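Side-chain contacts in PKS (PDB 4OQJ), which probably acts as a ketosynthase of a polyketide synthase, condensing acyl units held on carrier proteins during assembly of the antibiotic oxazolomycin: residues Trp42-Glu47 against Lys366-His371; Arg245-Lys250 against Val326-Thr331; Ile339-Leu344 against Cys360-Val365; Leu397-Pro402 against Val415-Lys420. All blocks are in the same frame, centred on the assembly; numbering follows the deposited sequence.

Contact 1 of 4, residues Trp42-Glu47 against Lys366-His371; sequences WKVLSE and KTNVGH
The first torsion of Asn368 sets CG anti to its carbonyl carbon (chi1 -57°), carrying the amide out to Val44 and Leu45 on the last turn of helix 38-46, while Val44 turns CG1 anti to its backbone N (chi1 166°) to meet it. Val44 and Asn368 run past each other in opposite directions, with Val44 CG1 4.1 Å from Asn368 ND2. Leu45 comes in at about a right angle, and its CD2 lies 4.0 Å from Asn368 OD1. Methyl groups thus flank the amide, and the two segments are joined through a bridging water rather than by a direct polar bond: it donates to Leu45 O at 2.8 Å and accepts from Asn368 ND2 at 2.9 Å. A second acceptor for ND2 is Arg49 O, just beyond the helix, so the amide nitrogen is gripped twice and its rotation is fixed. Asparagine suits the place because its short amide can serve two acceptors from within an aliphatic setting. On the side of the helix away from segment 366-371, Ser46 OG reaches back one turn to Trp42 O at 2.7 Å, sharing that oxygen with Ser46 N from the opposite face of the carbonyl plane. The short helix 366-369 ends at Gly370, whose positive phi (77°) suits glycine. Segment 366-371 reads KTNVGH, a ketosynthase signature that supplies an active-site histidine in relatives. Helix 376-390 flanks the contact, receiving Leu45 on Lys383 and the ring of Trp42 on His390, while Thr51 touches Val369.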
loop_
_atom_site.group_PDB
_atom_site.type_symbol
_atom_site.label_atom_id
_atom_site.label_comp_id
_atom_site.label_asym_id
_atom_site.label_seq_id
_atom_site.Cartn_x
_atom_site.Cartn_y
_atom_site.Cartn_z
ATOM N N TRP A 42 -17.489 -13.375 18.923
ATOM C CA TRP A 42 -18.911 -13.428 18.672
ATOM C C TRP A 42 -19.667 -13.477 19.986
ATOM O O TRP A 42 -20.783 -12.967 20.083
ATOM C CB TRP A 42 -19.282 -14.632 17.816
ATOM C CG TRP A 42 -20.751 -14.724 17.630
ATOM C CD1 TRP A 42 -21.569 -15.727 18.041
ATOM C CD2 TRP A 42 -21.591 -13.749 16.998
ATOM N NE1 TRP A 42 -22.869 -15.444 17.698
ATOM C CE2 TRP A 42 -22.908 -14.237 17.052
ATOM C CE3 TRP A 42 -21.348 -12.515 16.375
ATOM C CZ2 TRP A 42 -23.989 -13.535 16.516
ATOM C CZ3 TRP A 42 -22.413 -11.821 15.841
ATOM C CH2 TRP A 42 -23.731 -12.331 15.926
ATOM N N LYS A 43 -19.057 -14.075 21.005
ATOM C CA LYS A 43 -19.699 -14.129 22.313
ATOM C C LYS A 43 -19.743 -12.745 22.953
ATOM O O LYS A 43 -20.758 -12.362 23.516
ATOM C CB LYS A 43 -18.989 -15.125 23.225
ATOM C CG LYS A 43 -19.215 -16.574 22.827
ATOM N N VAL A 44 -18.655 -11.984 22.843
ATOM C CA VAL A 44 -18.633 -10.604 23.323
ATOM C C VAL A 44 -19.742 -9.807 22.647
ATOM O O VAL A 44 -20.440 -9.032 23.296
ATOM C CB VAL A 44 -17.254 -9.918 23.057
ATOM C CG1 VAL A 44 -17.336 -8.399 23.248
ATOM C CG2 VAL A 44 -16.183 -10.501 23.982
ATOM N N LEU A 45 -19.895 -10.005 21.340
ATOM C CA LEU A 45 -20.804 -9.200 20.529
ATOM C C LEU A 45 -22.270 -9.557 20.775
ATOM O O LEU A 45 -23.098 -8.678 21.036
ATOM C CB LEU A 45 -20.485 -9.389 19.047
ATOM C CG LEU A 45 -19.149 -8.837 18.556
ATOM C CD1 LEU A 45 -18.853 -9.364 17.162
ATOM C CD2 LEU A 45 -19.191 -7.323 18.572
ATOM N N SER A 46 -22.577 -10.851 20.686
ATOM C CA SER A 46 -23.953 -11.334 20.838
ATOM C C SER A 46 -24.447 -11.194 22.272
ATOM O O SER A 46 -25.654 -11.061 22.504
ATOM C CB SER A 46 -24.058 -12.794 20.388
ATOM O OG SER A 46 -23.178 -13.631 21.122
ATOM N N GLU A 47 -23.525 -11.205 23.234
ATOM C CA GLU A 47 -23.909 -11.049 24.646
ATOM C C GLU A 47 -23.884 -9.581 25.062
ATOM O O GLU A 47 -24.195 -9.244 26.192
ATOM C CB GLU A 47 -22.987 -11.880 25.557
ATOM C CG GLU A 47 -23.092 -13.367 25.296
ATOM C CD GLU A 47 -22.145 -14.215 26.140
ATOM O OE1 GLU A 47 -21.361 -13.653 26.938
ATOM O OE2 GLU A 47 -22.196 -15.461 25.996
ATOM N N LYS A 366 -16.525 -0.094 18.617
ATOM C CA LYS A 366 -15.725 0.672 19.563
ATOM C C LYS A 366 -16.440 0.751 20.926
ATOM O O LYS A 366 -15.788 0.961 21.943
ATOM C CB LYS A 366 -15.422 2.066 19.019
ATOM C CG LYS A 366 -14.481 2.008 17.797
ATOM C CD LYS A 366 -13.998 3.374 17.382
ATOM C CE LYS A 366 -13.018 3.273 16.209
ATOM N NZ LYS A 366 -13.640 2.581 15.054
ATOM N N THR A 367 -17.759 0.531 20.953
ATOM C CA THR A 367 -18.503 0.548 22.224
ATOM C C THR A 367 -18.246 -0.729 23.035
ATOM O O THR A 367 -18.420 -0.730 24.258
ATOM C CB THR A 367 -20.034 0.705 22.020
ATOM O OG1 THR A 367 -20.580 -0.477 21.407
ATOM C CG2 THR A 367 -20.352 1.931 21.175
ATOM N N ASN A 368 -17.836 -1.802 22.358
ATOM C CA ASN A 368 -17.457 -3.043 23.038
ATOM C C ASN A 368 -15.992 -3.003 23.481
ATOM O O ASN A 368 -15.684 -3.226 24.649
ATOM C CB ASN A 368 -17.656 -4.280 22.136
ATOM C CG ASN A 368 -19.071 -4.432 21.619
ATOM O OD1 ASN A 368 -19.458 -3.835 20.609
ATOM N ND2 ASN A 368 -19.840 -5.278 22.283
ATOM N N VAL A 369 -15.089 -2.748 22.530
ATOM C CA VAL A 369 -13.662 -3.003 22.745
ATOM C C VAL A 369 -12.784 -1.760 22.674
ATOM O O VAL A 369 -11.560 -1.863 22.783
ATOM C CB VAL A 369 -13.110 -4.039 21.718
ATOM C CG1 VAL A 369 -13.842 -5.362 21.842
ATOM C CG2 VAL A 369 -13.186 -3.498 20.278
ATOM N N GLY A 370 -13.402 -0.594 22.516
ATOM C CA GLY A 370 -12.668 0.642 22.296
ATOM C C GLY A 370 -12.134 0.798 20.878
ATOM O O GLY A 370 -12.474 0.050 19.973
ATOM N N HIS A 371 -11.263 1.782 20.725
ATOM C CA HIS A 371 -10.726 2.221 19.457
ATOM C C HIS A 371 -9.381 1.547 19.240
ATOM O O HIS A 371 -8.394 1.943 19.854
ATOM C CB HIS A 371 -10.597 3.757 19.466
ATOM C CG HIS A 371 -10.262 4.356 18.139
ATOM N ND1 HIS A 371 -9.615 3.659 17.145
ATOM C CD2 HIS A 371 -10.489 5.601 17.641
ATOM C CE1 HIS A 371 -9.453 4.440 16.090
ATOM N NE2 HIS A 371 -9.971 5.622 16.366
HETATM O O HOH W 1 -22.581 -5.977 21.453
#

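Contact 2 of 4, residues Arg245-Lys250 against Val326-Thr331; sequences RAFDAK and VEAHGT
Ala246 and Phe247 occupy the two corners of a type II beta turn from Arg245 to Asp248, closed by Asp248 N to Arg245 O at 3.1 Å, and the turn lies against the chain leaving strand 325-327, with the CA atoms of Ala246 and Gly330 5.8 Å apart. Segment 326-331 reads VEAHGT, the ketosynthase motif that in related enzymes of the thiolase fold carries one of the active-site histidines. Phe247 takes the second corner with a positive phi (75°), an uncommon choice for a residue with a side chain. Its CG stands beside the backbone N (chi1 -54°), an orientation that swings the ring toward Ala328. The ring meets that residue end on: Phe247 CZ is 3.5 Å from Ala328 CB, which sits at the ring edge and near its plane. Alanine suits the position because its small methyl allows the ring edge to come this close. Gly330 CA lies obliquely to the same ring, 4.3 Å from Phe247 CZ, and the backbone there adopts positive phi and psi, a conformation easiest for glycine. Next to it Ala246 CB packs on Gly330 O at 3.9 Å. The apolar patch is framed by polar anchors: Asp337 accepts from Phe247 N, and Glu340 takes the backbone N-H groups of both His329 and Gly330. The turn's own exit is held by an Asx turn, in which Lys250 N donates to Asp248 OD2 at 2.7 Å, striking that oxygen on its anti side and 31° out of the carboxylate plane.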
loop_
_atom_site.group_PDB
_atom_site.type_symbol
_atom_site.label_atom_id
_atom_site.label_comp_id
_atom_site.label_asym_id
_atom_site.label_seq_id
_atom_site.Cartn_x
_atom_site.Cartn_y
_atom_site.Cartn_z
ATOM N N ARG A 245 -19.531 5.945 24.256
ATOM C CA ARG A 245 -20.996 5.984 24.194
ATOM C C ARG A 245 -21.466 6.469 22.830
ATOM O O ARG A 245 -22.071 7.538 22.710
ATOM C CB ARG A 245 -21.550 6.876 25.305
ATOM C CG ARG A 245 -21.010 6.539 26.690
ATOM C CD ARG A 245 -21.545 7.504 27.756
ATOM N NE ARG A 245 -20.911 7.286 29.057
ATOM C CZ ARG A 245 -21.278 6.347 29.925
ATOM N NH1 ARG A 245 -22.278 5.526 29.642
ATOM N NH2 ARG A 245 -20.639 6.223 31.080
ATOM N N ALA A 246 -21.205 5.653 21.811
ATOM C CA ALA A 246 -21.394 6.059 20.429
ATOM C C ALA A 246 -22.847 6.421 20.135
ATOM O O ALA A 246 -23.763 5.629 20.388
ATOM C CB ALA A 246 -20.925 4.949 19.479
ATOM N N PHE A 247 -23.015 7.630 19.599
ATOM C CA PHE A 247 -24.293 8.183 19.123
ATOM C C PHE A 247 -25.230 8.613 20.247
ATOM O O PHE A 247 -26.308 9.162 19.995
ATOM C CB PHE A 247 -24.976 7.176 18.198
ATOM C CG PHE A 247 -24.087 6.731 17.076
ATOM C CD1 PHE A 247 -23.620 7.659 16.157
ATOM C CD2 PHE A 247 -23.690 5.416 16.956
ATOM C CE1 PHE A 247 -22.782 7.280 15.125
ATOM C CE2 PHE A 247 -22.850 5.025 15.922
ATOM C CZ PHE A 247 -22.394 5.961 15.012
ATOM N N ASP A 248 -24.791 8.404 21.483
ATOM C CA ASP A 248 -25.573 8.763 22.663
ATOM C C ASP A 248 -25.435 10.243 22.990
ATOM O O ASP A 248 -24.458 10.887 22.604
ATOM C CB ASP A 248 -25.127 7.924 23.860
ATOM C CG ASP A 248 -25.995 8.134 25.089
ATOM O OD1 ASP A 248 -27.019 7.434 25.215
ATOM O OD2 ASP A 248 -25.642 8.982 25.935
ATOM N N ALA A 249 -26.406 10.778 23.723
ATOM C CA ALA A 249 -26.386 12.194 24.085
ATOM C C ALA A 249 -25.200 12.513 24.993
ATOM O O ALA A 249 -24.714 13.646 25.013
ATOM C CB ALA A 249 -27.695 12.582 24.759
ATOM N N LYS A 250 -24.732 11.508 25.733
ATOM C CA LYS A 250 -23.614 11.689 26.655
ATOM C C LYS A 250 -22.282 11.284 26.023
ATOM O O LYS A 250 -21.291 11.102 26.729
ATOM C CB LYS A 250 -23.864 10.893 27.943
ATOM C CG LYS A 250 -25.111 11.371 28.691
ATOM C CD LYS A 250 -25.480 10.492 29.874
ATOM C CE LYS A 250 -26.792 10.973 30.495
ATOM N NZ LYS A 250 -26.908 10.677 31.951
ATOM N N VAL A 326 -25.059 -0.689 9.035
ATOM C CA VAL A 326 -23.776 -0.015 8.845
ATOM C C VAL A 326 -22.963 -0.062 10.130
ATOM O O VAL A 326 -23.443 0.305 11.204
ATOM C CB VAL A 326 -23.934 1.473 8.407
ATOM C CG1 VAL A 326 -22.593 2.214 8.478
ATOM C CG2 VAL A 326 -24.507 1.566 7.007
ATOM N N GLU A 327 -21.725 -0.515 9.996
ATOM C CA GLU A 327 -20.761 -0.469 11.070
ATOM C C GLU A 327 -20.012 0.845 10.913
ATOM O O GLU A 327 -19.163 0.992 10.033
ATOM C CB GLU A 327 -19.822 -1.682 11.028
ATOM C CG GLU A 327 -18.606 -1.632 11.986
ATOM C CD GLU A 327 -18.984 -1.705 13.478
ATOM O OE1 GLU A 327 -20.140 -2.045 13.813
ATOM O OE2 GLU A 327 -18.104 -1.424 14.317
ATOM N N ALA A 328 -20.368 1.791 11.768
ATOM C CA ALA A 328 -19.801 3.125 11.783
ATOM C C ALA A 328 -18.372 3.132 12.294
ATOM O O ALA A 328 -17.956 2.240 13.030
ATOM C CB ALA A 328 -20.642 4.020 12.644
ATOM N N HIS A 329 -17.618 4.145 11.892
ATOM C CA HIS A 329 -16.323 4.403 12.499
ATOM C C HIS A 329 -16.548 4.615 13.999
ATOM O O HIS A 329 -15.867 4.025 14.843
ATOM C CB HIS A 329 -15.681 5.616 11.830
ATOM C CG HIS A 329 -14.325 5.941 12.350
ATOM N ND1 HIS A 329 -13.283 5.041 12.327
ATOM C CD2 HIS A 329 -13.840 7.075 12.909
ATOM C CE1 HIS A 329 -12.209 5.603 12.852
ATOM N NE2 HIS A 329 -12.521 6.835 13.215
ATOM N N GLY A 330 -17.523 5.460 14.316
ATOM C CA GLY A 330 -18.215 5.401 15.599
ATOM C C GLY A 330 -17.389 5.635 16.852
ATOM O O GLY A 330 -17.403 4.813 17.768
ATOM N N THR A 331 -16.708 6.772 16.919
ATOM C CA THR A 331 -15.793 7.055 18.028
ATOM C C THR A 331 -16.420 7.811 19.202
ATOM O O THR A 331 -15.746 8.055 20.209
ATOM C CB THR A 331 -14.606 7.873 17.541
ATOM O OG1 THR A 331 -15.096 9.054 16.893
ATOM C CG2 THR A 331 -13.789 7.048 16.578
#

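Contact 3 of 4, residues Ile339-Leu344 against Cys360-Val365; sequences IEVAAL and CALGSV
Leu362 points from strand 360-363 toward helix 336-348 and touches it with both arms of its fork. CG stands anti to the backbone N (chi1 -175°), which projects the branch off the sheet. One arm, Leu362 CD1, meets Leu344 CD1 at 3.8 Å, while the other, Leu362 CD2, lies 4.0 Å from Val341 CG2; in each pair the side chains cross obliquely. Two residues three apart on the helix are thereby served by a single leucine, whose length suits the separation: the closest CA atoms, those of Val341 and Leu362, are 9.3 Å apart. This buried part is compact, and Phe247 and Val326 also pack on Leu362. Elsewhere on the helix, Ile339 and Ala342 are partly exposed and leave the strand untouched. The helix and strand belong to the beta-alpha-beta unit of strand 325-327, helix 336-348 and strand 360-363, so the contact seats the connecting helix on the sheet it crosses. Its chemistry is wholly aliphatic, methyl against methyl. Such dispersion and hydrophobic burial carry little directional demand, which implies that the helix is held here by close fit and burial, not by directional bonds.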
loop_
_atom_site.group_PDB
_atom_site.type_symbol
_atom_site.label_atom_id
_atom_site.label_comp_id
_atom_site.label_asym_id
_atom_site.label_seq_id
_atom_site.Cartn_x
_atom_site.Cartn_y
_atom_site.Cartn_z
ATOM N N ILE A 339 -21.566 14.298 12.409
ATOM C CA ILE A 339 -20.941 14.361 11.096
ATOM C C ILE A 339 -21.019 13.000 10.391
ATOM O O ILE A 339 -21.337 12.926 9.194
ATOM C CB ILE A 339 -19.461 14.852 11.213
ATOM C CG1 ILE A 339 -19.455 16.379 11.434
ATOM C CG2 ILE A 339 -18.639 14.469 9.989
ATOM C CD1 ILE A 339 -18.096 17.019 11.457
ATOM N N GLU A 340 -20.751 11.917 11.114
ATOM C CA GLU A 340 -20.739 10.610 10.466
ATOM C C GLU A 340 -22.136 10.273 9.926
ATOM O O GLU A 340 -22.281 9.764 8.813
ATOM C CB GLU A 340 -20.251 9.501 11.413
ATOM C CG GLU A 340 -20.179 8.155 10.694
ATOM C CD GLU A 340 -19.318 7.120 11.399
ATOM O OE1 GLU A 340 -18.981 7.330 12.587
ATOM O OE2 GLU A 340 -18.982 6.098 10.748
ATOM N N VAL A 341 -23.160 10.585 10.701
ATOM C CA VAL A 341 -24.529 10.281 10.302
ATOM C C VAL A 341 -24.984 11.214 9.184
ATOM O O VAL A 341 -25.713 10.801 8.286
ATOM C CB VAL A 341 -25.469 10.374 11.496
ATOM C CG1 VAL A 341 -26.917 10.149 11.074
ATOM C CG2 VAL A 341 -25.053 9.336 12.560
ATOM N N ALA A 342 -24.562 12.475 9.240
ATOM C CA ALA A 342 -24.867 13.417 8.165
ATOM C C ALA A 342 -24.267 12.930 6.848
ATOM O O ALA A 342 -24.882 13.048 5.793
ATOM C CB ALA A 342 -24.346 14.808 8.500
ATOM N N ALA A 343 -23.068 12.366 6.916
ATOM C CA ALA A 343 -22.387 11.877 5.726
ATOM C C ALA A 343 -23.083 10.638 5.164
ATOM O O ALA A 343 -23.263 10.519 3.959
ATOM C CB ALA A 343 -20.927 11.569 6.043
ATOM N N LEU A 344 -23.458 9.713 6.046
ATOM C CA LEU A 344 -24.211 8.527 5.652
ATOM C C LEU A 344 -25.580 8.885 5.061
ATOM O O LEU A 344 -25.994 8.311 4.049
ATOM C CB LEU A 344 -24.406 7.606 6.849
ATOM C CG LEU A 344 -23.174 6.820 7.302
ATOM C CD1 LEU A 344 -23.450 6.235 8.674
ATOM C CD2 LEU A 344 -22.831 5.713 6.278
ATOM N N CYS A 360 -32.353 1.005 8.495
ATOM C CA CYS A 360 -30.973 0.500 8.511
ATOM C C CYS A 360 -30.359 0.651 9.896
ATOM O O CYS A 360 -30.243 1.748 10.422
ATOM C CB CYS A 360 -30.099 1.218 7.467
ATOM S SG CYS A 360 -28.410 0.556 7.292
ATOM N N ALA A 361 -29.946 -0.465 10.477
ATOM C CA ALA A 361 -29.303 -0.447 11.777
ATOM C C ALA A 361 -27.902 0.142 11.679
ATOM O O ALA A 361 -27.218 0.014 10.659
ATOM C CB ALA A 361 -29.250 -1.850 12.357
ATOM N N LEU A 362 -27.493 0.790 12.761
ATOM C CA LEU A 362 -26.214 1.469 12.865
ATOM C C LEU A 362 -25.573 1.079 14.192
ATOM O O LEU A 362 -26.253 1.014 15.214
ATOM C CB LEU A 362 -26.420 2.989 12.776
ATOM C CG LEU A 362 -25.211 3.911 12.741
ATOM C CD1 LEU A 362 -24.467 3.793 11.422
ATOM C CD2 LEU A 362 -25.661 5.361 12.985
ATOM N N GLY A 363 -24.274 0.803 14.190
ATOM C CA GLY A 363 -23.609 0.408 15.419
ATOM C C GLY A 363 -22.124 0.686 15.388
ATOM O O GLY A 363 -21.583 1.054 14.345
ATOM N N SER A 364 -21.466 0.510 16.532
ATOM C CA SER A 364 -20.015 0.659 16.607
ATOM C C SER A 364 -19.380 -0.327 17.583
ATOM O O SER A 364 -19.707 -0.322 18.778
ATOM C CB SER A 364 -19.634 2.072 17.032
ATOM O OG SER A 364 -18.218 2.137 17.184
ATOM N N VAL A 365 -18.474 -1.165 17.079
ATOM C CA VAL A 365 -17.738 -2.105 17.930
ATOM C C VAL A 365 -16.789 -1.367 18.880
ATOM O O VAL A 365 -16.296 -1.939 19.852
ATOM C CB VAL A 365 -16.941 -3.122 17.098
ATOM C CG1 VAL A 365 -15.685 -2.479 16.444
ATOM C CG2 VAL A 365 -16.573 -4.326 17.937
#

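Contact 4 of 4, residues Leu397-Pro402 against Val415-Lys420; sequences LCFEAP and VGTETK
Phe399 lays one face of its ring on Val415, and the valine stands almost squarely over the middle: CB of Val415 is 3.8 Å from the centroid of the Phe399 ring and only 5° off the normal, a CH-pi contact. The two methyls of Val415 spread from there toward the rim, CG1 coming to 3.8 Å from Phe399 CG and CG2 to 3.8 Å from Phe399 CE1. Beta-branching suits the place, since the branch point sits over the ring centre and the two methyls over different parts of the rim. The ring reaches this position because CG is anti to the backbone N of Phe399 (chi1 -175°). Thr417 approaches differently, its side chain at about a right angle to that of Phe399 and its CG2 oblique to the ring, 3.8 Å from Phe399 CD2. Threonine fits this exposed margin by turning a methyl to the aromatic while still carrying a hydroxyl. Farther along, Lys420 NZ and Glu418 OE2 form a long salt bridge of 3.7 Å. Both segments are mainly irregular chain: 397-402 precedes strand 413-415, the outermost on its side of the large sheet within this chain, and the other segment leaves that strand. Backbone bonds tie Gly416 to Ser396 and Lys420 to Leu393 of strand 392-393.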
loop_
_atom_site.group_PDB
_atom_site.type_symbol
_atom_site.label_atom_id
_atom_site.label_comp_id
_atom_site.label_asym_id
_atom_site.label_seq_id
_atom_site.Cartn_x
_atom_site.Cartn_y
_atom_site.Cartn_z
ATOM N N LEU A 397 -23.360 -0.625 22.219
ATOM C CA LEU A 397 -23.481 -0.467 23.668
ATOM C C LEU A 397 -23.462 0.990 24.135
ATOM O O LEU A 397 -23.110 1.896 23.377
ATOM C CB LEU A 397 -22.355 -1.246 24.363
ATOM C CG LEU A 397 -22.295 -2.741 24.007
ATOM C CD1 LEU A 397 -21.225 -3.469 24.807
ATOM C CD2 LEU A 397 -23.647 -3.434 24.178
ATOM N N CYS A 398 -23.864 1.190 25.390
ATOM C CA CYS A 398 -23.867 2.504 26.034
ATOM C C CYS A 398 -24.750 3.511 25.298
ATOM O O CYS A 398 -24.487 4.715 25.326
ATOM C CB CYS A 398 -22.433 3.044 26.145
ATOM S SG CYS A 398 -21.296 1.962 27.065
ATOM N N PHE A 399 -25.792 3.010 24.636
ATOM C CA PHE A 399 -26.767 3.869 23.965
ATOM C C PHE A 399 -28.082 3.924 24.738
ATOM O O PHE A 399 -28.801 2.933 24.812
ATOM C CB PHE A 399 -27.055 3.387 22.546
ATOM C CG PHE A 399 -27.966 4.305 21.789
ATOM C CD1 PHE A 399 -27.482 5.480 21.247
ATOM C CD2 PHE A 399 -29.306 4.009 21.646
ATOM C CE1 PHE A 399 -28.315 6.332 20.555
ATOM C CE2 PHE A 399 -30.148 4.860 20.964
ATOM C CZ PHE A 399 -29.659 6.019 20.421
ATOM N N GLU A 400 -28.390 5.094 25.284
ATOM C CA GLU A 400 -29.570 5.274 26.133
ATOM C C GLU A 400 -30.547 6.248 25.509
ATOM O O GLU A 400 -31.758 6.056 25.580
ATOM C CB GLU A 400 -29.157 5.775 27.508
ATOM C CG GLU A 400 -28.266 4.798 28.256
ATOM C CD GLU A 400 -27.650 5.405 29.498
ATOM O OE1 GLU A 400 -28.047 6.536 29.871
ATOM O OE2 GLU A 400 -26.767 4.753 30.099
ATOM N N ALA A 401 -30.005 7.301 24.907
ATOM C CA ALA A 401 -30.812 8.309 24.234
ATOM C C ALA A 401 -29.978 8.939 23.132
ATOM O O ALA A 401 -28.800 9.235 23.348
ATOM C CB ALA A 401 -31.285 9.364 25.206
ATOM N N PRO A 402 -30.585 9.160 21.954
ATOM C CA PRO A 402 -29.835 9.717 20.822
ATOM C C PRO A 402 -29.332 11.120 21.085
ATOM O O PRO A 402 -30.021 11.953 21.673
ATOM C CB PRO A 402 -30.858 9.718 19.688
ATOM C CG PRO A 402 -32.170 9.791 20.382
ATOM C CD PRO A 402 -32.006 8.974 21.621
ATOM N N VAL A 415 -29.981 3.288 15.925
ATOM C CA VAL A 415 -28.976 2.522 16.649
ATOM C C VAL A 415 -29.595 1.243 17.217
ATOM O O VAL A 415 -30.440 1.300 18.103
ATOM C CB VAL A 415 -28.358 3.357 17.779
ATOM C CG1 VAL A 415 -27.301 2.550 18.531
ATOM C CG2 VAL A 415 -27.751 4.647 17.214
ATOM N N GLY A 416 -29.189 0.092 16.691
ATOM C CA GLY A 416 -29.688 -1.183 17.186
ATOM C C GLY A 416 -29.069 -1.532 18.529
ATOM O O GLY A 416 -27.844 -1.449 18.692
ATOM N N THR A 417 -29.901 -1.919 19.489
ATOM C CA THR A 417 -29.429 -2.238 20.831
ATOM C C THR A 417 -29.845 -3.647 21.276
ATOM O O THR A 417 -29.845 -3.939 22.470
ATOM C CB THR A 417 -29.953 -1.227 21.865
ATOM O OG1 THR A 417 -31.383 -1.203 21.821
ATOM C CG2 THR A 417 -29.423 0.162 21.578
ATOM N N GLU A 418 -30.173 -4.519 20.325
ATOM C CA GLU A 418 -30.671 -5.857 20.658
ATOM C C GLU A 418 -29.947 -6.936 19.886
ATOM O O GLU A 418 -29.584 -6.749 18.722
ATOM C CB GLU A 418 -32.171 -6.004 20.355
ATOM C CG GLU A 418 -33.013 -4.759 20.467
ATOM C CD GLU A 418 -34.375 -4.938 19.797
ATOM O OE1 GLU A 418 -35.144 -5.813 20.248
ATOM O OE2 GLU A 418 -34.666 -4.221 18.810
ATOM N N THR A 419 -29.755 -8.081 20.526
ATOM C CA THR A 419 -29.355 -9.258 19.802
ATOM C C THR A 419 -30.606 -9.933 19.278
ATOM O O THR A 419 -31.475 -10.340 20.051
ATOM C CB THR A 419 -28.543 -10.233 20.666
ATOM O OG1 THR A 419 -27.431 -9.543 21.252
ATOM C CG2 THR A 419 -28.013 -11.342 19.807
ATOM N N LYS A 420 -30.716 -10.047 17.963
ATOM C CA LYS A 420 -31.913 -10.640 17.378
ATOM C C LYS A 420 -31.666 -11.053 15.951
ATOM O O LYS A 420 -30.659 -10.656 15.343
ATOM C CB LYS A 420 -33.081 -9.656 17.432
ATOM C CG LYS A 420 -32.854 -8.382 16.627
ATOM C CD LYS A 420 -34.170 -7.643 16.438
ATOM C CE LYS A 420 -34.008 -6.479 15.500
ATOM N NZ LYS A 420 -35.246 -5.665 15.423
#

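The four contacts form one continuous patch of the ketosynthase fold. Contacts 2 and 3 lie closest, centres about 7 Å apart, and draw on neighbouring strands, 325-327 in contact 2 and 360-363 in contact 3, joined by Val326 N to Ala361 O at 2.8 Å. Contact 4 lies about 10 Å from contact 2, linked by Asp248 OD1 to Glu400 N at 2.7 Å, and about 12 Å from contact 1. Contacts 1 and 2 supply the two signature histidines: Lys366 NZ meets His329 O at 2.7 Å, and His329 NE2 and His371 NE2 lie 4.2 Å apart, each bonded to a glycerol hydroxyl, apparently of the same molecule, consistent with a shared active-site pocket.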